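Local coordinates for FEZ-1 protein (Fluoribacter gormanii, PDB 5WCK) that is a monomeric subclass B3 metallo-beta-lactamase, a zinc enzyme that probably hydrolyses beta-lactam antibiotics, at residues R12-L17 and C208-G213; G35-N40 and E132-G137; S99-G104 and T120-D125. The protein carries 2 engineered substitutions. All blocks are in the same frame, centred on the assembly; numbering follows the deposited sequence.

Contact 1: residues R12-L17 and C208-G213; sequences RIAGNL and CDIFLG
Ile13 and Ile210 share one first torsion, chi1 -63° and -68°, which sets CG2 of each opposite its own backbone N and turns the two methyls face to face, CG2 to CG2 3.9 Å. The longer branch of Ile210, beside the backbone N, goes to the next residue, its CD1 pressing on Ala14 CB at 3.6 Å; the small alanine accepts it. Leu17, with CG anti to its N (chi1 173°), meets Leu212 tip to tip, CD2 to CD1 3.7 Å, and Ile13 CD1 approaches the same Leu212 methyl.

Ile13 and Ala14 can both point inward because they form a classic beta bulge opposite Leu17, whose O takes a bond from Ile13 N and a weak one from Ala14 N. Gly15 supplies the positive phi of the type II' turn, and Arg12 NH1 holds its O on a lone pair at 3.0 Å.

Edge strands 11-14 and 210-213 of the metallo-beta-lactamase sandwich meet here, with Leu17 of strand 17-19 joining in; the Leu212 side chain is about 10 Å from that of zinc ligand His215. Buried hydrocarbon and exclusion of water join the sheets, while polar groups bond within the turn or, like Ile13 O and Asn16, to other parts of the chain.

Contact 2: residues G35-N40 and E132-G137; sequences GNILIN and ERVELG. With SO4 (sulfate ion), chain I.
The peptide plane between Gly35 and Asn36 carries Leu136 on one face: methyl CD2 stands above the plane, over the carbonyl oxygen, 3.4 Å from Gly35 O and 3.6 Å from Gly35 C. At the edge of another flat group, the Arg133 guanidinium, sulfate O2 lies near the plane, whereas Glu135 OE2 sits well out of it, 3.7 Å from Arg133 NH1, a long pairing of charges alone.

Leu136 reaches the peptide because its CG is anti to the backbone N (chi1 -176°). Glycine suits position 35, where phi of 118° would press a CB against the preceding carbonyl oxygen. Gly35 O also takes a hydrogen bond from Thr32 OG1, so the methyl covers a carbonyl that has a polar partner. Farther along, Ile37 and Leu136 run alongside one another, pointing opposite ways, Ile37 CG1 to Leu136 CD2 3.9 Å, and Ile37 CD1 makes a looser contact with Val134 CG1 at 4.3 Å.

Strand 35-39 is an inner strand of one sheet and 133-136 an outer strand of the other, so branched aliphatics fill the sandwich between them. Arg133 N, by contrast, donates to sulfate O2 at 2.9 Å; the ion probably came from the crystallisation liquor. The strand thus separates its chemistry by side: Val134 and Leu136 turn hydrocarbon inward, Leu136 near the edge of the core, while Arg133 and Glu135 keep their charges at the surface.

Contact 3: residues S99-G104 and T120-D125; sequences SVILSG and TQSTVD
Gln121 lays its aliphatic stem across the Leu102 carbonyl oxygen at the end of helix 95-103, with CG 3.3 Å from Leu102 O. Its chain is extended beyond CG, which carries the amide past that oxygen; Gln121 OE1 and Leu102 O are both acceptors and form no bond. NE2 instead donates a hydrogen bond to water 3, which donates in turn to Ser103 O.

The neighbouring carbonyls are served likewise. Water 2 joins Leu102 O to Ser122 O, and water 1 donates to Ile101 O and to Thr120 O (2.7 Å) while accepting from Ser122 OG. Set between its backbone N and carbonyl carbon (chi1 64°), that hydroxyl faces both water 1 and Ile101 CG2, the latter at 3.4 Å. The same Ile101 methyl touches Val124 CG2 at 3.9 Å, the two side chains lying roughly perpendicular, and Leu102 CD2 settles on Ser122 O at 3.3 Å.

Gly104 closes the helix in a Schellman motif. Its positive phi suits glycine, and a CB there would be tight against Gln121 CG. One turn back, Ser99 O is gripped by Ser103 N and Ser103 OG from opposite faces of its plane.

The Ile101 side chain is about 8 Å from those of His73 and His76 and packs on Ala72, so the junction lies behind the zinc-binding segment. The last-turn carbonyls, probably electron-rich, take hydrogen bonds from waters shared with the loop, while Ile101 and Val124 pack directly.

Along the chain the three contacts are nested: contact 3 closes a short loop within the one closed by contact 2, which itself lies inside the long loop closed by contact 1. Contacts 1 and 2 each join the seven-stranded sheet to the five-stranded one, with centres 14 Å apart and nearest atoms about 5 Å apart, so they hold two places in one sandwich interface. Contact 3 lies outside it, joining a helix end to the loop that leads into an edge strand. Its centre is 19 Å from that of contact 2 and 28 Å from that of contact 1, which lies on the opposite side of the chain's centre.

Contact 1: residues R12-L17 and C208-G213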
# COMPACT_ATOMS: atom_id res chain seq x y z
N ARG A 12 -6.46 -12.63 -10.29
CA ARG A 12 -5.20 -12.25 -10.90
C ARG A 12 -5.34 -10.88 -11.57
O ARG A 12 -6.18 -10.68 -12.45
CB ARG A 12 -4.74 -13.31 -11.89
CG ARG A 12 -3.30 -13.16 -12.35
CD ARG A 12 -2.77 -14.43 -12.98
NE ARG A 12 -3.39 -14.60 -14.28
CZ ARG A 12 -2.97 -13.99 -15.39
NH1 ARG A 12 -1.88 -13.24 -15.35
NH2 ARG A 12 -3.63 -14.13 -16.52
N ILE A 13 -4.45 -9.93 -11.20
CA ILE A 13 -4.45 -8.60 -11.79
C ILE A 13 -3.73 -8.64 -13.14
O ILE A 13 -4.25 -8.25 -14.15
CB ILE A 13 -3.81 -7.58 -10.83
CG1 ILE A 13 -4.60 -7.43 -9.52
CG2 ILE A 13 -3.63 -6.23 -11.53
CD1 ILE A 13 -3.88 -6.75 -8.37
N ALA A 14 -2.49 -9.14 -13.13
CA ALA A 14 -1.63 -9.22 -14.33
C ALA A 14 -0.39 -10.01 -13.94
O ALA A 14 0.02 -9.97 -12.80
CB ALA A 14 -1.24 -7.83 -14.78
N GLY A 15 0.19 -10.73 -14.90
CA GLY A 15 1.40 -11.51 -14.61
C GLY A 15 1.21 -12.37 -13.37
O GLY A 15 0.22 -13.10 -13.24
N ASN A 16 2.15 -12.24 -12.41
CA ASN A 16 2.10 -13.01 -11.17
C ASN A 16 1.64 -12.17 -9.97
O ASN A 16 1.93 -12.56 -8.82
CB ASN A 16 3.46 -13.68 -10.89
CG ASN A 16 4.61 -12.71 -10.69
OD1 ASN A 16 4.60 -11.61 -11.22
ND2 ASN A 16 5.65 -13.15 -9.98
N LEU A 17 0.86 -11.12 -10.23
CA LEU A 17 0.33 -10.24 -9.19
C LEU A 17 -1.17 -10.47 -9.06
O LEU A 17 -1.91 -10.37 -10.06
CB LEU A 17 0.63 -8.78 -9.55
CG LEU A 17 -0.01 -7.72 -8.65
CD1 LEU A 17 0.59 -7.73 -7.27
CD2 LEU A 17 0.15 -6.35 -9.27
N CYS A 208 3.32 4.71 -15.11
CA CYS A 208 2.23 4.05 -14.37
C CYS A 208 1.26 3.44 -15.39
O CYS A 208 0.46 4.17 -15.97
CB CYS A 208 1.54 5.05 -13.48
SG CYS A 208 0.28 4.28 -12.43
N ASP A 209 1.36 2.14 -15.59
CA ASP A 209 0.48 1.42 -16.53
C ASP A 209 -0.64 0.73 -15.75
O ASP A 209 -1.82 0.95 -16.02
CB ASP A 209 1.24 0.41 -17.40
CG ASP A 209 2.38 1.02 -18.20
OD1 ASP A 209 2.13 2.01 -18.90
OD2 ASP A 209 3.51 0.56 -18.06
N ILE A 210 -0.28 -0.10 -14.76
CA ILE A 210 -1.26 -0.82 -13.95
C ILE A 210 -1.39 -0.07 -12.62
O ILE A 210 -0.45 -0.01 -11.83
CB ILE A 210 -0.90 -2.30 -13.80
CG1 ILE A 210 -1.05 -3.01 -15.15
CG2 ILE A 210 -1.77 -2.99 -12.73
CD1 ILE A 210 -0.47 -4.38 -15.20
N PHE A 211 -2.53 0.58 -12.47
CA PHE A 211 -2.79 1.59 -11.47
C PHE A 211 -3.45 0.95 -10.25
O PHE A 211 -4.58 0.51 -10.33
CB PHE A 211 -3.67 2.67 -12.11
CG PHE A 211 -4.28 3.68 -11.17
CD1 PHE A 211 -3.68 4.05 -9.97
CD2 PHE A 211 -5.49 4.25 -11.49
CE1 PHE A 211 -4.29 4.98 -9.14
CE2 PHE A 211 -6.11 5.15 -10.65
CZ PHE A 211 -5.51 5.51 -9.47
N LEU A 212 -2.71 0.90 -9.14
CA LEU A 212 -3.21 0.26 -7.91
C LEU A 212 -2.94 1.19 -6.72
O LEU A 212 -2.32 2.28 -6.87
CB LEU A 212 -2.52 -1.10 -7.73
CG LEU A 212 -2.69 -2.08 -8.88
CD1 LEU A 212 -1.75 -3.27 -8.73
CD2 LEU A 212 -4.13 -2.56 -8.97
N GLY A 213 -3.40 0.76 -5.54
CA GLY A 213 -3.28 1.58 -4.36
C GLY A 213 -3.60 0.82 -3.09
O GLY A 213 -4.01 -0.34 -3.11

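Contact 2: residues G35-N40 and E132-G137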
# COMPACT_ATOMS: atom_id res chain seq x y z
N GLY A 35 8.31 -18.91 -3.48
CA GLY A 35 7.37 -18.50 -2.45
C GLY A 35 6.71 -17.18 -2.82
O GLY A 35 6.93 -16.65 -3.92
N ASN A 36 5.90 -16.66 -1.89
CA ASN A 36 5.02 -15.54 -2.20
C ASN A 36 5.34 -14.32 -1.34
O ASN A 36 5.84 -14.44 -0.21
CB ASN A 36 3.56 -15.96 -1.98
CG ASN A 36 3.22 -17.21 -2.75
OD1 ASN A 36 3.80 -17.49 -3.81
ND2 ASN A 36 2.29 -17.98 -2.20
N ILE A 37 5.01 -13.13 -1.88
CA ILE A 37 5.12 -11.86 -1.17
C ILE A 37 3.69 -11.35 -0.95
O ILE A 37 2.88 -11.38 -1.89
CB ILE A 37 5.89 -10.81 -1.98
CG1 ILE A 37 7.29 -11.32 -2.37
CG2 ILE A 37 5.95 -9.48 -1.24
CD1 ILE A 37 8.03 -10.42 -3.32
N LEU A 38 3.39 -10.96 0.28
CA LEU A 38 2.11 -10.36 0.65
C LEU A 38 2.33 -8.88 0.97
O LEU A 38 3.25 -8.53 1.74
CB LEU A 38 1.52 -11.10 1.85
CG LEU A 38 0.22 -10.54 2.39
CD1 LEU A 38 -0.91 -10.64 1.38
CD2 LEU A 38 -0.19 -11.22 3.69
N ILE A 39 1.48 -8.01 0.40
CA ILE A 39 1.52 -6.55 0.68
C ILE A 39 0.19 -6.16 1.36
O ILE A 39 -0.82 -6.41 0.76
CB ILE A 39 1.74 -5.72 -0.61
CG1 ILE A 39 2.87 -6.28 -1.47
CG2 ILE A 39 2.01 -4.27 -0.24
CD1 ILE A 39 3.30 -5.37 -2.61
N ASN A 40 0.31 -5.62 2.57
CA ASN A 40 -0.78 -5.11 3.46
C ASN A 40 -1.44 -6.23 4.27
O ASN A 40 -2.05 -7.06 3.69
CB ASN A 40 -1.74 -4.13 2.78
CG ASN A 40 -1.03 -2.90 2.25
OD1 ASN A 40 -0.21 -2.33 2.92
ND2 ASN A 40 -1.39 -2.48 1.06
N GLU A 132 15.19 0.82 -2.90
CA GLU A 132 15.69 -0.53 -2.62
C GLU A 132 14.77 -1.59 -3.23
O GLU A 132 13.56 -1.43 -3.27
CB GLU A 132 15.80 -0.77 -1.12
CG GLU A 132 16.51 -2.04 -0.75
CD GLU A 132 16.95 -2.11 0.69
OE1 GLU A 132 17.63 -3.10 1.05
OE2 GLU A 132 16.61 -1.21 1.45
N ARG A 133 15.37 -2.68 -3.72
CA ARG A 133 14.60 -3.77 -4.33
C ARG A 133 14.27 -4.85 -3.29
O ARG A 133 15.04 -5.11 -2.35
CB ARG A 133 15.37 -4.28 -5.55
CG ARG A 133 15.44 -3.21 -6.64
CD ARG A 133 16.17 -3.52 -7.92
NE ARG A 133 17.39 -4.26 -7.79
CZ ARG A 133 17.91 -4.95 -8.81
NH1 ARG A 133 18.90 -5.80 -8.61
NH2 ARG A 133 17.40 -4.81 -10.02
N VAL A 134 13.12 -5.49 -3.50
CA VAL A 134 12.73 -6.69 -2.80
C VAL A 134 12.57 -7.76 -3.87
O VAL A 134 11.73 -7.62 -4.80
CB VAL A 134 11.44 -6.51 -1.98
CG1 VAL A 134 10.94 -7.84 -1.41
CG2 VAL A 134 11.62 -5.47 -0.89
N GLU A 135 13.39 -8.81 -3.77
CA GLU A 135 13.53 -9.80 -4.85
C GLU A 135 13.19 -11.19 -4.29
O GLU A 135 13.66 -11.56 -3.21
CB GLU A 135 14.96 -9.78 -5.40
CG GLU A 135 15.43 -8.43 -5.97
CD GLU A 135 16.86 -8.40 -6.51
OE1 GLU A 135 17.09 -8.91 -7.62
OE2 GLU A 135 17.76 -7.88 -5.80
N LEU A 136 12.39 -11.96 -5.02
CA LEU A 136 12.10 -13.33 -4.66
C LEU A 136 11.78 -14.11 -5.93
O LEU A 136 10.93 -13.70 -6.71
CB LEU A 136 10.92 -13.41 -3.69
CG LEU A 136 10.55 -14.78 -3.14
CD1 LEU A 136 11.66 -15.37 -2.27
CD2 LEU A 136 9.26 -14.73 -2.36
N GLY A 137 12.53 -15.21 -6.14
CA GLY A 137 12.22 -16.10 -7.25
C GLY A 137 12.27 -15.42 -8.61
O GLY A 137 11.56 -15.85 -9.52
S SO4 I . 19.38 -2.78 -3.74
O1 SO4 I . 18.99 -3.86 -2.80
O2 SO4 I . 18.17 -2.32 -4.46
O3 SO4 I . 19.88 -1.63 -2.96
O4 SO4 I . 20.43 -3.29 -4.64

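Contact 3: residues S99-G104 and T120-D125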
# COMPACT_ATOMS: atom_id res chain seq x y z
N SER A 99 9.79 3.07 13.26
CA SER A 99 9.45 3.43 14.65
C SER A 99 7.96 3.18 14.92
O SER A 99 7.56 2.69 15.99
CB SER A 99 9.83 4.85 14.96
OG SER A 99 9.36 5.20 16.25
N VAL A 100 7.10 3.57 13.97
CA VAL A 100 5.67 3.38 14.18
C VAL A 100 5.32 1.89 14.27
O VAL A 100 4.50 1.49 15.10
CB VAL A 100 4.85 4.10 13.10
CG1 VAL A 100 3.40 3.72 13.16
CG2 VAL A 100 5.01 5.61 13.24
N ILE A 101 5.92 1.07 13.42
CA ILE A 101 5.64 -0.36 13.46
C ILE A 101 6.10 -0.96 14.80
O ILE A 101 5.36 -1.72 15.43
CB ILE A 101 6.25 -1.06 12.23
CG1 ILE A 101 5.61 -0.56 10.93
CG2 ILE A 101 6.16 -2.57 12.36
CD1 ILE A 101 4.11 -0.68 10.89
N LEU A 102 7.31 -0.62 15.25
CA LEU A 102 7.85 -1.20 16.52
C LEU A 102 6.99 -0.77 17.72
O LEU A 102 6.80 -1.54 18.66
CB LEU A 102 9.30 -0.74 16.72
CG LEU A 102 10.32 -1.20 15.69
CD1 LEU A 102 11.72 -0.75 16.09
CD2 LEU A 102 10.29 -2.70 15.46
N SER A 103 6.45 0.46 17.68
CA SER A 103 5.70 1.04 18.79
C SER A 103 4.20 0.76 18.66
O SER A 103 3.40 1.20 19.51
CB SER A 103 5.98 2.51 18.91
OG SER A 103 5.36 3.25 17.86
N GLY A 104 3.76 0.08 17.59
CA GLY A 104 2.35 -0.17 17.40
C GLY A 104 1.53 1.12 17.32
O GLY A 104 0.37 1.15 17.74
N THR A 120 -0.91 -4.02 17.28
CA THR A 120 0.06 -4.94 17.90
C THR A 120 1.48 -4.62 17.43
O THR A 120 1.74 -4.52 16.23
CB THR A 120 -0.31 -6.39 17.60
OG1 THR A 120 -1.65 -6.59 18.05
CG2 THR A 120 0.62 -7.38 18.26
N GLN A 121 2.39 -4.49 18.40
CA GLN A 121 3.81 -4.32 18.13
C GLN A 121 4.38 -5.56 17.43
O GLN A 121 3.94 -6.70 17.64
CB GLN A 121 4.56 -4.04 19.44
CG GLN A 121 4.11 -2.75 20.12
CD GLN A 121 4.90 -2.44 21.37
OE1 GLN A 121 5.92 -3.06 21.65
NE2 GLN A 121 4.44 -1.45 22.11
N SER A 122 5.34 -5.32 16.53
CA SER A 122 6.03 -6.38 15.83
C SER A 122 7.47 -5.94 15.62
O SER A 122 7.81 -4.77 15.85
CB SER A 122 5.32 -6.72 14.55
OG SER A 122 5.37 -5.60 13.71
N THR A 123 8.33 -6.88 15.23
CA THR A 123 9.67 -6.53 14.85
C THR A 123 9.77 -6.54 13.32
O THR A 123 9.06 -7.27 12.64
CB THR A 123 10.68 -7.49 15.49
OG1 THR A 123 10.33 -8.81 15.07
CG2 THR A 123 10.65 -7.44 17.00
N VAL A 124 10.68 -5.71 12.84
CA VAL A 124 10.98 -5.61 11.42
C VAL A 124 12.24 -6.43 11.14
O VAL A 124 13.31 -6.20 11.71
CB VAL A 124 11.11 -4.13 11.02
CG1 VAL A 124 11.69 -3.94 9.62
CG2 VAL A 124 9.78 -3.41 11.17
N ASP A 125 12.12 -7.35 10.17
CA ASP A 125 13.23 -8.24 9.80
C ASP A 125 14.24 -7.57 8.85
O ASP A 125 15.43 -7.89 8.88
CB ASP A 125 12.65 -9.53 9.23
CG ASP A 125 11.83 -10.27 10.26
OD1 ASP A 125 12.43 -10.64 11.29
OD2 ASP A 125 10.62 -10.41 10.07
O HOH W 1 3.51 -3.52 14.43
O HOH W 2 8.31 -4.06 18.63
O HOH W 3 2.14 -0.25 21.50